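Local coordinates for MsStt7d protein (Micromonas, PDB 4IX3) that probably works as a protein kinase that binds ATP and magnesium, this chain being the catalytic domain of a state transition kinase homolog, at residues C255-L260 and D313-L318. Residues are numbered along the deposited sequence; the frame is centred on the assembly and turned at random. Where two conformers were deposited one is given.
Sequences CVMLQL and DLCQRL
Met257 reaches across to Leu314 and Cys315 as a nearly straight rod. With CG anti to the backbone N (chi1 -180°) and the chain extended beyond it, the thioether is carried out from its own helix to the second one. Its SD lies 3.7 Å from Leu314 CD2, the two side chains crossing at a slant, and its CE sits 3.9 Å from that same methyl. Cys315 was modelled in two conformers, so the contacts of its sulfur are less certain. In this one, CG of Met257, further back along the rod, lies 3.8 Å from SG of Cys315, and CD2 of Leu258 approaches the same SG at 3.9 Å, which puts the sulfur between neighbouring residues of the first helix. No hydrogen bond links the segments, and all four touching residues are buried. The pair belongs to the helical C-terminal lobe of the kinase fold; segments 255-260 and 313-318, of helices 246-261 and 302-318, run roughly antiparallel, at 154°. Side chains fill the 10.0 Å between their local axes, and the closest CA pair, Met257 and Cys315, is 7.2 Å apart. Met257 also touches Thr145 and Met149 of helix 141-161, and Leu258 touches Phe274 of helix 268-280. Shortening Met257 to an alanine is likely to open a gap beside Leu314, whose CD2 and CG would lose the thioether, and to uncover one side of Cys315 SG in this conformer. Away from the methionine and its two neighbours the contact thins out. Leu318 points toward the first helix, but its CD1 stays 4.6 Å from Met257 SD, while on the outer side of helix 302-318 Asp313 is exposed and Arg317 partly so, the latter giving its NH1 to the carbonyl oxygen of Ala325.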
loop_
_atom_site.group_PDB
_atom_site.type_symbol
_atom_site.label_atom_id
_atom_site.label_comp_id
_atom_site.label_asym_id
_atom_site.label_seq_id
_atom_site.Cartn_x
_atom_site.Cartn_y
_atom_site.Cartn_z
ATOM N N CYS B 255 -15.116 2.762 -17.486
ATOM C CA CYS B 255 -15.577 2.061 -16.304
ATOM C C CYS B 255 -16.421 2.914 -15.403
ATOM O O CYS B 255 -17.434 2.460 -14.892
ATOM C CB CYS B 255 -14.380 1.495 -15.516
ATOM S SG CYS B 255 -13.426 0.194 -16.358
ATOM N N VAL B 256 -15.981 4.171 -15.171
ATOM C CA VAL B 256 -16.799 5.078 -14.355
ATOM C C VAL B 256 -18.181 5.214 -15.030
ATOM O O VAL B 256 -19.183 5.187 -14.326
ATOM C CB VAL B 256 -16.129 6.474 -14.281
ATOM C CG1 VAL B 256 -17.045 7.519 -13.639
ATOM C CG2 VAL B 256 -14.816 6.377 -13.486
ATOM N N MET B 257 -18.205 5.435 -16.337
ATOM C CA MET B 257 -19.473 5.592 -17.029
ATOM C C MET B 257 -20.406 4.383 -16.863
ATOM O O MET B 257 -21.607 4.564 -16.591
ATOM C CB MET B 257 -19.222 5.801 -18.499
ATOM C CG MET B 257 -20.533 5.977 -19.278
ATOM S SD MET B 257 -20.260 6.781 -20.837
ATOM C CE MET B 257 -21.921 6.649 -21.544
ATOM N N LEU B 258 -19.853 3.163 -16.998
ATOM C CA LEU B 258 -20.675 1.967 -16.777
ATOM C C LEU B 258 -21.309 1.992 -15.403
ATOM O O LEU B 258 -22.471 1.631 -15.236
ATOM C CB LEU B 258 -19.833 0.711 -16.918
ATOM C CG LEU B 258 -19.399 0.380 -18.365
ATOM C CD1 LEU B 258 -18.236 -0.585 -18.423
ATOM C CD2 LEU B 258 -20.579 -0.183 -19.183
ATOM N N GLN B 259 -20.515 2.308 -14.365
ATOM C CA GLN B 259 -21.067 2.289 -13.032
ATOM C C GLN B 259 -22.098 3.381 -12.783
ATOM O O GLN B 259 -23.072 3.156 -12.085
ATOM C CB GLN B 259 -19.918 2.355 -12.035
ATOM C CG GLN B 259 -18.965 1.179 -12.172
ATOM C CD GLN B 259 -18.138 0.914 -10.937
ATOM O OE1 GLN B 259 -18.271 -0.142 -10.270
ATOM N NE2 GLN B 259 -17.212 1.793 -10.707
ATOM N N LEU B 260 -21.828 4.589 -13.295
ATOM C CA LEU B 260 -22.835 5.641 -13.126
ATOM C C LEU B 260 -24.129 5.264 -13.862
ATOM O O LEU B 260 -25.201 5.555 -13.360
ATOM C CB LEU B 260 -22.288 6.969 -13.654
ATOM C CG LEU B 260 -21.075 7.468 -12.857
ATOM C CD1 LEU B 260 -20.618 8.734 -13.534
ATOM C CD2 LEU B 260 -21.501 7.681 -11.414
ATOM N N ASP B 313 -22.598 3.430 -27.307
ATOM C CA ASP B 313 -21.604 3.783 -28.279
ATOM C C ASP B 313 -20.438 4.504 -27.597
ATOM O O ASP B 313 -19.292 4.277 -27.959
ATOM C CB ASP B 313 -22.172 4.674 -29.404
ATOM C CG ASP B 313 -21.179 4.801 -30.553
ATOM O OD1 ASP B 313 -20.543 5.866 -30.686
ATOM O OD2 ASP B 313 -20.957 3.804 -31.296
ATOM N N LEU B 314 -20.723 5.407 -26.662
ATOM C CA LEU B 314 -19.633 6.159 -26.013
ATOM C C LEU B 314 -18.777 5.226 -25.158
ATOM O O LEU B 314 -17.546 5.315 -25.137
ATOM C CB LEU B 314 -20.199 7.301 -25.153
ATOM C CG LEU B 314 -19.155 8.091 -24.360
ATOM C CD1 LEU B 314 -18.005 8.623 -25.220
ATOM C CD2 LEU B 314 -19.832 9.200 -23.545
ATOM N N CYS B 315 -19.418 4.322 -24.445
ATOM C CA CYS B 315 -18.682 3.262 -23.743
ATOM C C CYS B 315 -17.789 2.501 -24.717
ATOM O O CYS B 315 -16.627 2.261 -24.418
ATOM C CB CYS B 315 -19.605 2.274 -23.017
ATOM S SG CYS B 315 -20.348 2.923 -21.514
ATOM N N GLN B 316 -18.305 2.093 -25.881
ATOM C CA GLN B 316 -17.490 1.380 -26.861
ATOM C C GLN B 316 -16.271 2.226 -27.259
ATOM O O GLN B 316 -15.140 1.723 -27.364
ATOM C CB GLN B 316 -18.289 1.030 -28.127
ATOM C CG GLN B 316 -17.418 0.367 -29.207
ATOM C CD GLN B 316 -16.947 -0.998 -28.760
ATOM O OE1 GLN B 316 -15.898 -1.156 -28.110
ATOM N NE2 GLN B 316 -17.744 -2.002 -29.069
ATOM N N ARG B 317 -16.489 3.524 -27.475
ATOM C CA ARG B 317 -15.379 4.414 -27.853
ATOM C C ARG B 317 -14.296 4.504 -26.777
ATOM O O ARG B 317 -13.113 4.438 -27.082
ATOM C CB ARG B 317 -15.887 5.860 -28.093
ATOM C CG ARG B 317 -16.902 6.045 -29.230
ATOM C CD ARG B 317 -16.181 5.702 -30.491
ATOM N NE ARG B 317 -15.039 6.619 -30.718
ATOM C CZ ARG B 317 -13.776 6.222 -30.874
ATOM N NH1 ARG B 317 -13.455 4.929 -30.918
ATOM N NH2 ARG B 317 -12.819 7.127 -31.040
ATOM N N LEU B 318 -14.723 4.638 -25.529
ATOM C CA LEU B 318 -13.773 4.757 -24.430
ATOM C C LEU B 318 -13.104 3.424 -24.086
ATOM O O LEU B 318 -12.092 3.420 -23.373
ATOM C CB LEU B 318 -14.528 5.264 -23.183
ATOM C CG LEU B 318 -14.944 6.765 -23.229
ATOM C CD1 LEU B 318 -15.866 7.097 -22.091
ATOM C CD2 LEU B 318 -13.692 7.671 -23.178
#